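Local coordinates for protein telomeric DNA-binding factor trf1 (Schizosaccharomyces pombe, PDB 6K5S) that probably binds telomeric DNA, and has a helical domain of the telomere repeat binding factor family that forms a two-chain assembly, at residues S64-S69 with L87-A92; K132-I137 with Y206-F211; L16-L21 with T82-L87. All coordinates share one frame; numbering follows the deposited sequence.

Interaction 1: residues S64-S69 with L87-A92; sequences SFIYSS and LAIFLA
Ile66, which rests against Ile89, has its backbone O held by a hydrogen bond from Asn86 ND2, a residue of the same helix 76-94 that carries Ile89. That bond ties the loop 64-69 to the turn of the helix just before 87-92; between the two segments themselves the contact is apolar. Phe65 and Ile89 carry most of it between them. The CG of Phe65 lies beside the backbone N, anti to the carbonyl carbon (chi1 -67°), and this torsion swings the ring over to the helix although the CB itself does not aim at it. The leading ring atom, CE1, meets Ile89 CG2 at 3.5 Å, the two side chains running past each other in opposite directions. Farther along the ring, Phe65 CZ comes to 3.7 Å from Phe90 CD2. In an all-helical domain of the telomere repeat binding factor family, this is a connecting loop laid over the helix that follows it: 64-69 belongs to the link between helix 41-60 and helix 76-94, and packs on the latter. Ile89 uses both branches. CG2, anti to the backbone N, touches the Phe65 ring and also lies 3.6 Å from the backbone O of Ser64, whereas Ile89 CD1 reaches Ile66 CG1 at 4.2 Å. Helix 102-113 adds Asn108 and Val112 against Phe65. Phe90 makes an edge-to-face pairing with Phe113, and Tyr67 OH is hydrogen-bonded to Asn108 OD1.

Interaction 2: residues K132-I137 with Y206-F211; sequences KTQAYI and YPWGKF
Gln134 and Trp208 bring the two backbones nearest, CA to CA 7.2 Å. Segment 132-137 is helical throughout, but 206-211 is a turn that becomes a helix: Tyr206 leaves helical geometry just after helix 202-205, Pro207 takes the N-cap position, and helix 208-222 starts at Trp208. Into this turn reaches the side chain of Gln134, bent at chi2 (-53°) so that its amide meets the backbone of Tyr206. NE2 donates to Tyr206 O over 2.9 Å in a nearly straight bond (169°), approaching from above the carbonyl plane, 51° out of it. A water donates to the other end of the amide, Gln134 OE1, at 2.7 Å, and also to Tyr206 O at 3.1 Å. OE1 further lies at the edge of the Trp208 ring, 3.4 Å from CE3, and Gln134 CG packs on Phe211 CG at 3.7 Å. Beside the amide, Thr133 CG2 sits over one face of the Tyr206 ring in a CH-pi contact, 4.1 Å from its centroid; the hydroxyl OG1 of Thr133 is hydrogen-bonded to Met129 O, in its own helix. Ile137 CD1 adds a methyl against Tyr206 CB. One N-H of NE2 goes to the carbonyl and OE1 accepts from the water, consistent with a fixed orientation of the amide, and the Tyr206 carbonyl at the break between two helices receives two uncharged donors.

Interaction 3: residues L16-L21 with T82-L87; sequences LSNIIL and TRRANL
Asn18 and Arg84 make the polar part of this helix pair, and it is a loose one. Arg84 NH1 donates to Asn18 OD1 over 3.4 Å, a weak hydrogen bond bent to 140°, with the guanidinium and amide planes turned 49° apart. The bend in the arginine chain at chi2 also lays its CD alongside the same oxygen, so OD1 meets the aliphatic part of Arg84 as well as its charged end.

Small-residue packing comes next. Ser17 and Ala85 bring the backbones to 5.1 Å, CA to CA, and the small side chains at these two positions let the helices meet, their local axes 8.6 Å apart at closest approach and running in broadly the same direction, 37° between them. Ser17 OG lies 3.2 Å from Ala85 CA and 3.4 Å from its CB, but the hydroxyl finds its hydrogen-bond partner in its own helix, at Leu13 O.

Van der Waals packing is completed by Leu21, one turn farther on from Ser17. Its two methyls lie along the partner backbone: CD1 comes to 3.7 Å from Arg84 O, and CD2 makes the apolar pair, 4.0 Å from Leu87 CB.

Other helices pack on the pair: Phe53 of helix 41-60 touches Ser17, and Ile219 of helix 208-222 touches both Leu21 and Leu87. Helix 10-24 also meets the second subunit, where Leu9 of that chain packs on Leu16 and Ile19, so the helix that receives 82-87 takes part in the contact between subunits too.

How the interactions relate
Interactions 1 and 3 are neighbours, their centres 8 Å apart, both built on helix 76-94 and with Leu87 in both ranges. They lean on each other directly, with Ser68 CB 3.5 Å from Thr82 OG1. Their segments interleave along the chain, and helix 76-94 packs against both helix 10-24 and the loop after helix 41-60. Interaction 2 comes later in sequence and lies apart, its centre about 20 Å from that of interaction 1 and 23 Å from that of interaction 3, on the far side of the chain's centre from the latter. Helix 208-222 connects the two regions: it begins in interaction 2 and touches Leu21 and Leu87 of interaction 3 through Ile219.

Interaction 1: residues S64-S69 with L87-A92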
loop_
_atom_site.group_PDB
_atom_site.type_symbol
_atom_site.label_atom_id
_atom_site.label_comp_id
_atom_site.label_asym_id
_atom_site.label_seq_id
_atom_site.Cartn_x
_atom_site.Cartn_y
_atom_site.Cartn_z
ATOM N N SER A 64 5.758 -3.709 17.905
ATOM C CA SER A 64 4.678 -2.735 17.878
ATOM C C SER A 64 5.013 -1.568 16.958
ATOM O O SER A 64 4.177 -1.163 16.148
ATOM C CB SER A 64 4.384 -2.241 19.290
ATOM O OG SER A 64 3.785 -3.254 20.070
ATOM N N PHE A 65 6.230 -1.034 17.054
ATOM C CA PHE A 65 6.635 0.154 16.317
ATOM C C PHE A 65 7.831 -0.147 15.417
ATOM O O PHE A 65 8.438 -1.228 15.469
ATOM C CB PHE A 65 6.968 1.313 17.276
ATOM C CG PHE A 65 5.786 1.817 18.022
ATOM C CD1 PHE A 65 4.954 2.773 17.451
ATOM C CD2 PHE A 65 5.479 1.316 19.284
ATOM C CE1 PHE A 65 3.834 3.230 18.136
ATOM C CE2 PHE A 65 4.356 1.771 19.979
ATOM C CZ PHE A 65 3.545 2.734 19.410
ATOM N N ILE A 66 8.153 0.835 14.579
ATOM C CA ILE A 66 9.219 0.720 13.584
ATOM C C ILE A 66 10.448 1.447 14.090
ATOM O O ILE A 66 10.386 2.647 14.410
ATOM C CB ILE A 66 8.785 1.300 12.236
ATOM C CG1 ILE A 66 7.492 0.647 11.784
ATOM C CG2 ILE A 66 9.907 1.117 11.168
ATOM C CD1 ILE A 66 6.985 1.229 10.509
ATOM N N TYR A 67 11.574 0.739 14.117
ATOM C CA TYR A 67 12.823 1.281 14.637
ATOM C C TYR A 67 13.764 1.427 13.446
ATOM O O TYR A 67 14.329 0.439 12.972
ATOM C CB TYR A 67 13.363 0.373 15.729
ATOM C CG TYR A 67 12.351 0.122 16.832
ATOM C CD1 TYR A 67 11.959 1.143 17.680
ATOM C CD2 TYR A 67 11.782 -1.135 17.014
ATOM C CE1 TYR A 67 11.026 0.925 18.687
ATOM C CE2 TYR A 67 10.850 -1.370 18.022
ATOM C CZ TYR A 67 10.480 -0.337 18.861
ATOM O OH TYR A 67 9.557 -0.569 19.874
ATOM N N SER A 68 13.884 2.655 12.930
ATOM C CA SER A 68 14.515 2.834 11.625
ATOM C C SER A 68 15.962 2.368 11.656
ATOM O O SER A 68 16.430 1.720 10.717
ATOM C CB SER A 68 14.409 4.296 11.157
ATOM O OG SER A 68 14.886 5.239 12.115
ATOM N N SER A 69 16.674 2.659 12.745
ATOM C CA SER A 69 18.056 2.208 12.855
ATOM C C SER A 69 18.145 0.683 12.824
ATOM O O SER A 69 19.033 0.119 12.165
ATOM C CB SER A 69 18.685 2.773 14.130
ATOM O OG SER A 69 17.971 2.339 15.275
ATOM N N LEU A 87 3.758 7.545 14.558
ATOM C CA LEU A 87 2.615 8.328 15.026
ATOM C C LEU A 87 1.291 7.713 14.593
ATOM O O LEU A 87 0.335 7.658 15.384
ATOM C CB LEU A 87 2.707 9.771 14.517
ATOM C CG LEU A 87 3.765 10.543 15.305
ATOM C CD1 LEU A 87 4.373 11.646 14.459
ATOM C CD2 LEU A 87 3.122 11.083 16.577
ATOM N N ALA A 88 1.204 7.265 13.337
ATOM C CA ALA A 88 -0.041 6.669 12.866
ATOM C C ALA A 88 -0.343 5.396 13.638
ATOM O O ALA A 88 -1.500 5.143 14.008
ATOM C CB ALA A 88 0.035 6.401 11.360
ATOM N N ILE A 89 0.697 4.592 13.903
ATOM C CA ILE A 89 0.541 3.367 14.695
ATOM C C ILE A 89 0.023 3.695 16.089
ATOM O O ILE A 89 -0.867 3.018 16.610
ATOM C CB ILE A 89 1.878 2.603 14.770
ATOM C CG1 ILE A 89 2.205 1.947 13.427
ATOM C CG2 ILE A 89 1.836 1.497 15.858
ATOM C CD1 ILE A 89 3.673 1.466 13.360
ATOM N N PHE A 90 0.602 4.717 16.730
ATOM C CA PHE A 90 0.199 5.060 18.091
ATOM C C PHE A 90 -1.254 5.516 18.128
ATOM O O PHE A 90 -2.031 5.078 18.993
ATOM C CB PHE A 90 1.114 6.147 18.645
ATOM C CG PHE A 90 1.041 6.299 20.137
ATOM C CD1 PHE A 90 0.004 7.018 20.722
ATOM C CD2 PHE A 90 2.022 5.743 20.957
ATOM C CE1 PHE A 90 -0.062 7.172 22.098
ATOM C CE2 PHE A 90 1.949 5.890 22.340
ATOM C CZ PHE A 90 0.912 6.611 22.901
ATOM N N LEU A 91 -1.644 6.367 17.174
ATOM C CA LEU A 91 -3.006 6.883 17.141
ATOM C C LEU A 91 -4.002 5.781 16.808
ATOM O O LEU A 91 -5.101 5.736 17.379
ATOM C CB LEU A 91 -3.089 8.041 16.141
ATOM C CG LEU A 91 -4.374 8.866 16.100
ATOM C CD1 LEU A 91 -4.744 9.353 17.505
ATOM C CD2 LEU A 91 -4.198 10.029 15.147
ATOM N N ALA A 92 -3.626 4.864 15.912
ATOM C CA ALA A 92 -4.518 3.753 15.589
ATOM C C ALA A 92 -4.650 2.807 16.771
ATOM O O ALA A 92 -5.741 2.285 17.040
ATOM C CB ALA A 92 -4.013 2.998 14.365
#

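Interaction 2: residues K132-I137 with Y206-F211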
loop_
_atom_site.group_PDB
_atom_site.type_symbol
_atom_site.label_atom_id
_atom_site.label_comp_id
_atom_site.label_asym_id
_atom_site.label_seq_id
_atom_site.Cartn_x
_atom_site.Cartn_y
_atom_site.Cartn_z
ATOM N N LYS A 132 0.469 7.382 30.985
ATOM C CA LYS A 132 0.777 6.479 32.091
ATOM C C LYS A 132 -0.445 6.298 32.991
ATOM O O LYS A 132 -0.727 5.189 33.453
ATOM C CB LYS A 132 1.970 7.011 32.895
ATOM C CG LYS A 132 3.302 7.041 32.093
ATOM C CD LYS A 132 4.390 7.810 32.869
ATOM C CE LYS A 132 5.801 7.678 32.221
ATOM N NZ LYS A 132 6.204 6.247 32.133
ATOM N N THR A 133 -1.215 7.364 33.185
ATOM C CA THR A 133 -2.415 7.274 34.014
ATOM C C THR A 133 -3.444 6.328 33.401
ATOM O O THR A 133 -4.030 5.501 34.104
ATOM C CB THR A 133 -3.027 8.663 34.223
ATOM O OG1 THR A 133 -2.044 9.514 34.825
ATOM C CG2 THR A 133 -4.247 8.553 35.169
ATOM N N GLN A 134 -3.666 6.426 32.087
ATOM C CA GLN A 134 -4.573 5.487 31.431
ATOM C C GLN A 134 -4.016 4.067 31.435
ATOM O O GLN A 134 -4.780 3.102 31.571
ATOM C CB GLN A 134 -4.881 5.930 29.993
ATOM C CG GLN A 134 -5.666 7.267 29.890
ATOM C CD GLN A 134 -6.951 7.269 30.729
ATOM O OE1 GLN A 134 -7.726 6.316 30.684
ATOM N NE2 GLN A 134 -7.175 8.344 31.478
ATOM N N ALA A 135 -2.699 3.902 31.258
ATOM C CA ALA A 135 -2.144 2.551 31.360
ATOM C C ALA A 135 -2.404 1.967 32.743
ATOM O O ALA A 135 -2.734 0.784 32.874
ATOM C CB ALA A 135 -0.647 2.551 31.052
ATOM N N TYR A 136 -2.237 2.786 33.788
ATOM C CA TYR A 136 -2.498 2.328 35.141
ATOM C C TYR A 136 -3.959 1.918 35.301
ATOM O O TYR A 136 -4.255 0.841 35.834
ATOM C CB TYR A 136 -2.109 3.424 36.151
ATOM C CG TYR A 136 -2.564 3.137 37.571
ATOM C CD1 TYR A 136 -1.973 2.108 38.314
ATOM C CD2 TYR A 136 -3.587 3.884 38.171
ATOM C CE1 TYR A 136 -2.384 1.827 39.622
ATOM C CE2 TYR A 136 -4.015 3.607 39.471
ATOM C CZ TYR A 136 -3.389 2.578 40.199
ATOM O OH TYR A 136 -3.778 2.290 41.490
ATOM N N ILE A 137 -4.880 2.754 34.818
ATOM C CA ILE A 137 -6.308 2.488 34.981
ATOM C C ILE A 137 -6.704 1.229 34.228
ATOM O O ILE A 137 -7.450 0.388 34.742
ATOM C CB ILE A 137 -7.120 3.707 34.517
ATOM C CG1 ILE A 137 -6.943 4.841 35.537
ATOM C CG2 ILE A 137 -8.587 3.317 34.306
ATOM C CD1 ILE A 137 -7.386 6.216 35.008
ATOM N N TYR A 206 -10.259 10.447 35.587
ATOM C CA TYR A 206 -9.410 10.623 34.412
ATOM C C TYR A 206 -10.091 9.888 33.265
ATOM O O TYR A 206 -9.678 8.777 32.891
ATOM C CB TYR A 206 -7.992 10.109 34.669
ATOM C CG TYR A 206 -7.281 10.801 35.819
ATOM C CD1 TYR A 206 -6.716 12.060 35.666
ATOM C CD2 TYR A 206 -7.164 10.175 37.050
ATOM C CE1 TYR A 206 -6.052 12.680 36.718
ATOM C CE2 TYR A 206 -6.512 10.781 38.104
ATOM C CZ TYR A 206 -5.966 12.034 37.940
ATOM O OH TYR A 206 -5.322 12.615 39.010
ATOM N N PRO A 207 -11.158 10.469 32.700
ATOM C CA PRO A 207 -11.933 9.760 31.678
ATOM C C PRO A 207 -11.119 9.511 30.417
ATOM O O PRO A 207 -10.276 10.318 30.017
ATOM C CB PRO A 207 -13.110 10.709 31.402
ATOM C CG PRO A 207 -12.572 12.070 31.718
ATOM C CD PRO A 207 -11.644 11.848 32.903
ATOM N N TRP A 208 -11.387 8.362 29.795
ATOM C CA TRP A 208 -10.692 8.003 28.562
ATOM C C TRP A 208 -10.948 9.033 27.468
ATOM O O TRP A 208 -10.012 9.505 26.808
ATOM C CB TRP A 208 -11.133 6.615 28.117
ATOM C CG TRP A 208 -10.553 6.160 26.822
ATOM C CD1 TRP A 208 -11.221 5.954 25.655
ATOM C CD2 TRP A 208 -9.186 5.821 26.570
ATOM N NE1 TRP A 208 -10.350 5.504 24.681
ATOM C CE2 TRP A 208 -9.094 5.413 25.224
ATOM C CE3 TRP A 208 -8.029 5.837 27.352
ATOM C CZ2 TRP A 208 -7.889 5.018 24.643
ATOM C CZ3 TRP A 208 -6.837 5.428 26.789
ATOM C CH2 TRP A 208 -6.770 5.036 25.441
ATOM N N GLY A 209 -12.212 9.413 27.284
ATOM C CA GLY A 209 -12.547 10.378 26.248
ATOM C C GLY A 209 -11.711 11.636 26.326
ATOM O O GLY A 209 -11.272 12.169 25.304
ATOM N N LYS A 210 -11.438 12.106 27.546
ATOM C CA LYS A 210 -10.571 13.266 27.687
ATOM C C LYS A 210 -9.150 12.956 27.227
ATOM O O LYS A 210 -8.502 13.795 26.587
ATOM C CB LYS A 210 -10.580 13.758 29.135
ATOM C CG LYS A 210 -9.992 15.138 29.296
ATOM C CD LYS A 210 -10.056 15.604 30.753
ATOM C CE LYS A 210 -8.664 15.800 31.320
ATOM N NZ LYS A 210 -7.909 16.829 30.564
ATOM N N PHE A 211 -8.637 11.759 27.529
ATOM C CA PHE A 211 -7.296 11.451 27.037
ATOM C C PHE A 211 -7.289 11.333 25.521
ATOM O O PHE A 211 -6.344 11.777 24.859
ATOM C CB PHE A 211 -6.754 10.167 27.674
ATOM C CG PHE A 211 -5.435 9.731 27.092
ATOM C CD1 PHE A 211 -4.287 10.445 27.354
ATOM C CD2 PHE A 211 -5.359 8.634 26.251
ATOM C CE1 PHE A 211 -3.071 10.059 26.816
ATOM C CE2 PHE A 211 -4.144 8.243 25.698
ATOM C CZ PHE A 211 -3.003 8.953 25.978
HETATM O O HOH W 1 -10.070 5.896 31.917
#

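Interaction 3: residues L16-L21 with T82-L87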
loop_
_atom_site.group_PDB
_atom_site.type_symbol
_atom_site.label_atom_id
_atom_site.label_comp_id
_atom_site.label_asym_id
_atom_site.label_seq_id
_atom_site.Cartn_x
_atom_site.Cartn_y
_atom_site.Cartn_z
ATOM N N LEU A 16 -0.046 5.735 3.430
ATOM C CA LEU A 16 -1.027 5.131 4.328
ATOM C C LEU A 16 -0.955 5.757 5.708
ATOM O O LEU A 16 -1.986 5.937 6.361
ATOM C CB LEU A 16 -0.814 3.607 4.401
ATOM C CG LEU A 16 -0.988 2.836 3.082
ATOM C CD1 LEU A 16 -0.582 1.346 3.242
ATOM C CD2 LEU A 16 -2.415 2.936 2.609
ATOM N N SER A 17 0.257 6.083 6.176
ATOM C CA SER A 17 0.398 6.700 7.488
ATOM C C SER A 17 -0.275 8.057 7.502
ATOM O O SER A 17 -0.975 8.400 8.455
ATOM C CB SER A 17 1.882 6.850 7.851
ATOM O OG SER A 17 2.550 5.587 7.907
ATOM N N ASN A 18 -0.067 8.832 6.439
ATOM C CA ASN A 18 -0.678 10.154 6.327
ATOM C C ASN A 18 -2.205 10.057 6.329
ATOM O O ASN A 18 -2.886 10.840 6.999
ATOM C CB ASN A 18 -0.177 10.843 5.054
ATOM C CG ASN A 18 1.311 11.288 5.137
ATOM O OD1 ASN A 18 1.873 11.478 6.215
ATOM N ND2 ASN A 18 1.916 11.508 3.979
ATOM N N ILE A 19 -2.760 9.107 5.592
ATOM C CA ILE A 19 -4.214 8.967 5.566
ATOM C C ILE A 19 -4.738 8.628 6.962
ATOM O O ILE A 19 -5.721 9.209 7.440
ATOM C CB ILE A 19 -4.626 7.918 4.521
ATOM C CG1 ILE A 19 -4.308 8.436 3.108
ATOM C CG2 ILE A 19 -6.083 7.549 4.680
ATOM C CD1 ILE A 19 -4.392 7.356 2.011
ATOM N N ILE A 20 -4.078 7.687 7.643
ATOM C CA ILE A 20 -4.522 7.300 8.978
ATOM C C ILE A 20 -4.443 8.490 9.936
ATOM O O ILE A 20 -5.372 8.749 10.716
ATOM C CB ILE A 20 -3.685 6.100 9.468
ATOM C CG1 ILE A 20 -3.960 4.896 8.582
ATOM C CG2 ILE A 20 -3.937 5.812 10.961
ATOM C CD1 ILE A 20 -2.949 3.791 8.762
ATOM N N LEU A 21 -3.343 9.244 9.880
ATOM C CA LEU A 21 -3.191 10.375 10.787
ATOM C C LEU A 21 -4.274 11.420 10.553
ATOM O O LEU A 21 -4.804 12.002 11.506
ATOM C CB LEU A 21 -1.820 11.010 10.619
ATOM C CG LEU A 21 -0.763 10.133 11.275
ATOM C CD1 LEU A 21 0.626 10.543 10.749
ATOM C CD2 LEU A 21 -0.879 10.241 12.777
ATOM N N THR A 82 9.342 6.833 8.639
ATOM C CA THR A 82 9.089 5.914 9.742
ATOM C C THR A 82 8.603 6.668 10.970
ATOM O O THR A 82 7.794 6.133 11.742
ATOM C CB THR A 82 10.320 5.062 10.080
ATOM O OG1 THR A 82 11.435 5.898 10.394
ATOM C CG2 THR A 82 10.659 4.150 8.924
ATOM N N ARG A 83 9.028 7.923 11.139
ATOM C CA ARG A 83 8.527 8.708 12.272
ATOM C C ARG A 83 7.030 8.963 12.149
ATOM O O ARG A 83 6.283 8.825 13.131
ATOM C CB ARG A 83 9.285 10.030 12.397
ATOM C CG ARG A 83 10.668 9.863 12.988
ATOM C CD ARG A 83 11.290 11.214 13.282
ATOM N NE ARG A 83 11.312 12.095 12.125
ATOM C CZ ARG A 83 12.418 12.410 11.456
ATOM N NH1 ARG A 83 13.581 11.903 11.834
ATOM N NH2 ARG A 83 12.359 13.235 10.419
ATOM N N ARG A 84 6.582 9.344 10.944
ATOM C CA ARG A 84 5.158 9.473 10.654
ATOM C C ARG A 84 4.428 8.164 10.890
ATOM O O ARG A 84 3.326 8.156 11.461
ATOM C CB ARG A 84 4.948 9.934 9.206
ATOM C CG ARG A 84 5.488 11.339 8.893
ATOM C CD ARG A 84 4.397 12.284 8.345
ATOM N NE ARG A 84 4.935 13.624 8.080
ATOM C CZ ARG A 84 4.984 14.186 6.878
ATOM N NH1 ARG A 84 4.515 13.534 5.819
ATOM N NH2 ARG A 84 5.501 15.404 6.733
ATOM N N ALA A 85 5.012 7.046 10.434
ATOM C CA ALA A 85 4.348 5.764 10.600
ATOM C C ALA A 85 4.132 5.463 12.072
ATOM O O ALA A 85 3.051 5.021 12.472
ATOM C CB ALA A 85 5.156 4.655 9.912
ATOM N N ASN A 86 5.150 5.720 12.902
ATOM C CA ASN A 86 5.028 5.452 14.326
ATOM C C ASN A 86 3.921 6.281 14.970
ATOM O O ASN A 86 3.192 5.774 15.830
ATOM C CB ASN A 86 6.382 5.681 15.013
ATOM C CG ASN A 86 7.325 4.479 14.826
ATOM O OD1 ASN A 86 6.874 3.385 14.474
ATOM N ND2 ASN A 86 8.622 4.678 15.055
ATOM N N LEU A 87 3.758 7.545 14.558
ATOM C CA LEU A 87 2.615 8.328 15.026
ATOM C C LEU A 87 1.291 7.713 14.593
ATOM O O LEU A 87 0.335 7.658 15.384
ATOM C CB LEU A 87 2.707 9.771 14.517
ATOM C CG LEU A 87 3.765 10.543 15.305
ATOM C CD1 LEU A 87 4.373 11.646 14.459
ATOM C CD2 LEU A 87 3.122 11.083 16.577
#